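Local coordinates for GGDEF family protein (PDB 5GZS) that probably senses arginine through its periplasmic solute-binding region and so regulates cyclic di-GMP synthesis by a diguanylate cyclase domain in Vibrio cholerae, at residues D13-S23 / V191-Y202. Numbering follows the deposited sequence.
Sequences DDVVTRVLFDS and VQRLLRESIQKY
Tyr202 is gripped twice: Asp13, just ahead of helix 15-28, takes its hydroxyl, and Val15, in the first turn, covers one face of its ring. Tyr202 OH donates to Asp13 OD2 at 2.5 Å, on the syn lone pair. Val15 CG2 stands 3.7 Å from the centroid of the Tyr202 ring and almost on the normal, a CH-pi contact. With chi1 at 178°, the side chain of Tyr202 extends away from its own backbone N and carries the ring to Asp13 and Val15. Asp13 is shared: Arg18 NH1 donates to Asp13 OD1 at 2.6 Å, from above the carboxylate plane, within a salt bridge. Arg18 bends back at chi2 and chi3, and its guanidinium lies flat over Val15 CA. Lys145 NZ is also hydrogen-bonded to Tyr202 OH.

Beyond Tyr202 the contact is mostly aliphatic. Ile199 CD1 meets Val16 CG2 at 3.7 Å and also touches Val15 and Val19. Val19 CG1 packs on Leu195 CD2, 4.0 Å away. Leu20 CD1 touches both Leu195 CD1 and Val191 CG1. At the far end Ser23 OG lies near Val191 and Leu194 but is hydrogen-bonded to Tyr185 OH.

Segments 15-23 and 191-202 run roughly antiparallel (149°), their axes approaching to 10.7 Å. Helix 189-218 packs along one flank of helix 15-28 in the solute-binding fold. Thr17 and Phe21 face strands 6-10 and 32-36, and Val16 touches Asn57 of the arginine pocket on strand 55-58.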
# COMPACT_ATOMS: atom_id res chain seq x y z
N ASP A 13 28.14 -20.84 7.10
CA ASP A 13 27.36 -22.05 6.90
C ASP A 13 26.70 -21.99 5.56
O ASP A 13 25.61 -21.52 5.43
CB ASP A 13 26.29 -22.15 7.97
CG ASP A 13 25.64 -23.47 8.00
OD1 ASP A 13 26.26 -24.45 7.66
OD2 ASP A 13 24.49 -23.56 8.41
N ASP A 14 27.38 -22.48 4.55
CA ASP A 14 26.92 -22.33 3.20
C ASP A 14 26.21 -23.58 2.78
O ASP A 14 26.73 -24.36 2.04
CB ASP A 14 28.10 -22.05 2.31
CG ASP A 14 27.73 -21.31 1.10
OD1 ASP A 14 26.64 -21.53 0.60
OD2 ASP A 14 28.55 -20.54 0.62
N VAL A 15 25.01 -23.75 3.27
CA VAL A 15 24.33 -24.97 3.14
C VAL A 15 23.90 -25.21 1.71
O VAL A 15 23.85 -26.32 1.28
CB VAL A 15 23.18 -25.05 4.15
CG1 VAL A 15 22.44 -23.77 4.19
CG2 VAL A 15 22.26 -26.19 3.86
N VAL A 16 23.61 -24.16 0.98
CA VAL A 16 23.18 -24.36 -0.40
C VAL A 16 24.36 -24.73 -1.30
O VAL A 16 24.19 -25.45 -2.29
CB VAL A 16 22.45 -23.12 -0.96
CG1 VAL A 16 22.10 -23.28 -2.42
CG2 VAL A 16 21.17 -22.86 -0.16
N THR A 17 25.56 -24.29 -0.94
CA THR A 17 26.73 -24.60 -1.76
C THR A 17 27.11 -26.06 -1.56
O THR A 17 27.47 -26.77 -2.51
CB THR A 17 27.93 -23.68 -1.42
OG1 THR A 17 27.58 -22.32 -1.67
CG2 THR A 17 29.15 -24.04 -2.26
N ARG A 18 27.02 -26.50 -0.31
CA ARG A 18 27.20 -27.90 0.04
C ARG A 18 26.16 -28.80 -0.62
O ARG A 18 26.54 -29.78 -1.29
CB ARG A 18 27.13 -28.06 1.55
CG ARG A 18 28.42 -27.77 2.21
CD ARG A 18 28.23 -27.05 3.48
NE ARG A 18 27.15 -27.57 4.31
CZ ARG A 18 26.58 -26.83 5.26
NH1 ARG A 18 27.00 -25.57 5.42
NH2 ARG A 18 25.60 -27.31 6.02
N VAL A 19 24.88 -28.47 -0.47
CA VAL A 19 23.82 -29.33 -1.02
C VAL A 19 23.93 -29.40 -2.54
O VAL A 19 23.89 -30.47 -3.12
CB VAL A 19 22.40 -28.85 -0.62
CG1 VAL A 19 21.35 -29.52 -1.47
CG2 VAL A 19 22.16 -29.08 0.88
N LEU A 20 24.11 -28.26 -3.17
CA LEU A 20 24.17 -28.21 -4.61
C LEU A 20 25.43 -28.93 -5.14
O LEU A 20 25.33 -29.75 -6.05
CB LEU A 20 24.13 -26.76 -5.08
CG LEU A 20 24.15 -26.42 -6.58
CD1 LEU A 20 23.03 -27.13 -7.35
CD2 LEU A 20 24.13 -24.87 -6.83
N PHE A 21 26.60 -28.64 -4.57
CA PHE A 21 27.83 -29.19 -5.15
C PHE A 21 28.13 -30.63 -4.76
O PHE A 21 28.75 -31.33 -5.53
CB PHE A 21 29.02 -28.31 -4.83
CG PHE A 21 29.24 -27.25 -5.86
CD1 PHE A 21 28.46 -26.09 -5.84
CD2 PHE A 21 30.17 -27.43 -6.87
CE1 PHE A 21 28.63 -25.14 -6.81
CE2 PHE A 21 30.36 -26.46 -7.84
CZ PHE A 21 29.59 -25.32 -7.83
N ASP A 22 27.69 -31.07 -3.58
CA ASP A 22 27.61 -32.49 -3.29
C ASP A 22 26.75 -33.16 -4.36
O ASP A 22 27.08 -34.23 -4.86
CB ASP A 22 26.98 -32.78 -1.92
CG ASP A 22 27.80 -32.26 -0.75
OD1 ASP A 22 28.97 -31.84 -0.96
OD2 ASP A 22 27.25 -32.30 0.40
N SER A 23 25.61 -32.55 -4.71
CA SER A 23 24.73 -33.23 -5.63
C SER A 23 25.42 -33.33 -7.01
O SER A 23 25.37 -34.36 -7.67
CB SER A 23 23.39 -32.51 -5.71
OG SER A 23 22.48 -33.21 -6.56
N VAL A 191 16.80 -31.81 -9.11
CA VAL A 191 17.69 -31.01 -8.27
C VAL A 191 16.96 -29.77 -7.76
O VAL A 191 17.11 -29.38 -6.58
CB VAL A 191 18.96 -30.61 -9.05
CG1 VAL A 191 19.87 -29.67 -8.22
CG2 VAL A 191 19.71 -31.89 -9.49
N GLN A 192 16.19 -29.16 -8.66
CA GLN A 192 15.32 -28.06 -8.29
C GLN A 192 14.38 -28.47 -7.15
O GLN A 192 14.27 -27.74 -6.17
CB GLN A 192 14.52 -27.56 -9.49
CG GLN A 192 15.35 -26.72 -10.46
CD GLN A 192 15.93 -25.45 -9.80
OE1 GLN A 192 15.21 -24.68 -9.16
NE2 GLN A 192 17.23 -25.24 -9.96
N ARG A 193 13.74 -29.62 -7.25
CA ARG A 193 12.84 -30.03 -6.17
C ARG A 193 13.60 -30.25 -4.86
O ARG A 193 13.11 -30.01 -3.74
CB ARG A 193 12.08 -31.29 -6.56
CG ARG A 193 11.28 -31.85 -5.41
CD ARG A 193 10.21 -32.82 -5.86
NE ARG A 193 9.70 -33.51 -4.70
CZ ARG A 193 8.91 -34.58 -4.72
NH1 ARG A 193 8.52 -35.07 -5.89
NH2 ARG A 193 8.51 -35.15 -3.58
N LEU A 194 14.84 -30.68 -5.01
CA LEU A 194 15.70 -30.92 -3.87
C LEU A 194 16.14 -29.62 -3.20
O LEU A 194 16.29 -29.56 -1.96
CB LEU A 194 16.90 -31.73 -4.32
CG LEU A 194 18.02 -31.88 -3.30
CD1 LEU A 194 17.52 -32.58 -2.05
CD2 LEU A 194 19.18 -32.64 -3.94
N LEU A 195 16.36 -28.58 -4.00
CA LEU A 195 16.84 -27.30 -3.48
C LEU A 195 15.71 -26.54 -2.79
O LEU A 195 15.92 -25.85 -1.79
CB LEU A 195 17.44 -26.44 -4.59
CG LEU A 195 18.79 -26.92 -5.12
CD1 LEU A 195 19.23 -26.12 -6.34
CD2 LEU A 195 19.81 -26.80 -4.00
N ARG A 196 14.51 -26.68 -3.34
CA ARG A 196 13.34 -26.05 -2.75
C ARG A 196 13.11 -26.59 -1.37
O ARG A 196 12.99 -25.84 -0.41
CB ARG A 196 12.08 -26.31 -3.58
CG ARG A 196 11.97 -25.61 -4.88
CD ARG A 196 10.51 -25.69 -5.32
NE ARG A 196 10.03 -27.07 -5.37
CZ ARG A 196 10.02 -27.81 -6.48
NH1 ARG A 196 10.47 -27.30 -7.62
NH2 ARG A 196 9.56 -29.06 -6.44
N GLU A 197 13.00 -27.90 -1.28
CA GLU A 197 12.53 -28.46 -0.04
C GLU A 197 13.63 -28.59 0.99
O GLU A 197 13.39 -28.29 2.16
CB GLU A 197 11.88 -29.81 -0.28
CG GLU A 197 10.87 -29.81 -1.37
CD GLU A 197 10.41 -31.19 -1.68
OE1 GLU A 197 10.80 -32.11 -0.93
OE2 GLU A 197 9.69 -31.37 -2.68
N SER A 198 14.83 -29.00 0.60
CA SER A 198 15.78 -29.32 1.67
C SER A 198 16.27 -28.05 2.33
O SER A 198 16.40 -28.01 3.54
CB SER A 198 16.96 -30.19 1.17
OG SER A 198 17.86 -29.50 0.33
N ILE A 199 16.48 -26.99 1.55
CA ILE A 199 16.91 -25.73 2.11
C ILE A 199 15.83 -25.09 2.98
O ILE A 199 16.12 -24.55 4.05
CB ILE A 199 17.30 -24.72 1.01
CG1 ILE A 199 18.38 -25.31 0.12
CG2 ILE A 199 17.79 -23.43 1.64
CD1 ILE A 199 19.51 -25.96 0.90
N GLN A 200 14.59 -25.15 2.51
CA GLN A 200 13.46 -24.62 3.30
C GLN A 200 13.38 -25.35 4.64
O GLN A 200 13.29 -24.73 5.70
CB GLN A 200 12.16 -24.77 2.53
CG GLN A 200 10.94 -24.58 3.35
CD GLN A 200 10.32 -23.23 3.14
OE1 GLN A 200 10.93 -22.20 3.42
NE2 GLN A 200 9.10 -23.23 2.60
N LYS A 201 13.45 -26.67 4.58
CA LYS A 201 13.44 -27.52 5.75
C LYS A 201 14.60 -27.17 6.65
O LYS A 201 14.47 -27.13 7.88
CB LYS A 201 13.50 -29.01 5.31
CG LYS A 201 13.60 -30.05 6.43
CD LYS A 201 12.52 -29.83 7.49
CE LYS A 201 12.34 -31.03 8.43
NZ LYS A 201 12.24 -30.67 9.89
N TYR A 202 15.74 -26.88 6.03
CA TYR A 202 16.96 -26.67 6.77
C TYR A 202 16.83 -25.42 7.57
O TYR A 202 17.07 -25.44 8.76
CB TYR A 202 18.17 -26.62 5.85
CG TYR A 202 19.48 -26.36 6.56
CD1 TYR A 202 19.90 -25.07 6.85
CD2 TYR A 202 20.31 -27.41 6.92
CE1 TYR A 202 21.10 -24.82 7.48
CE2 TYR A 202 21.53 -27.18 7.57
CZ TYR A 202 21.91 -25.88 7.83
OH TYR A 202 23.11 -25.65 8.45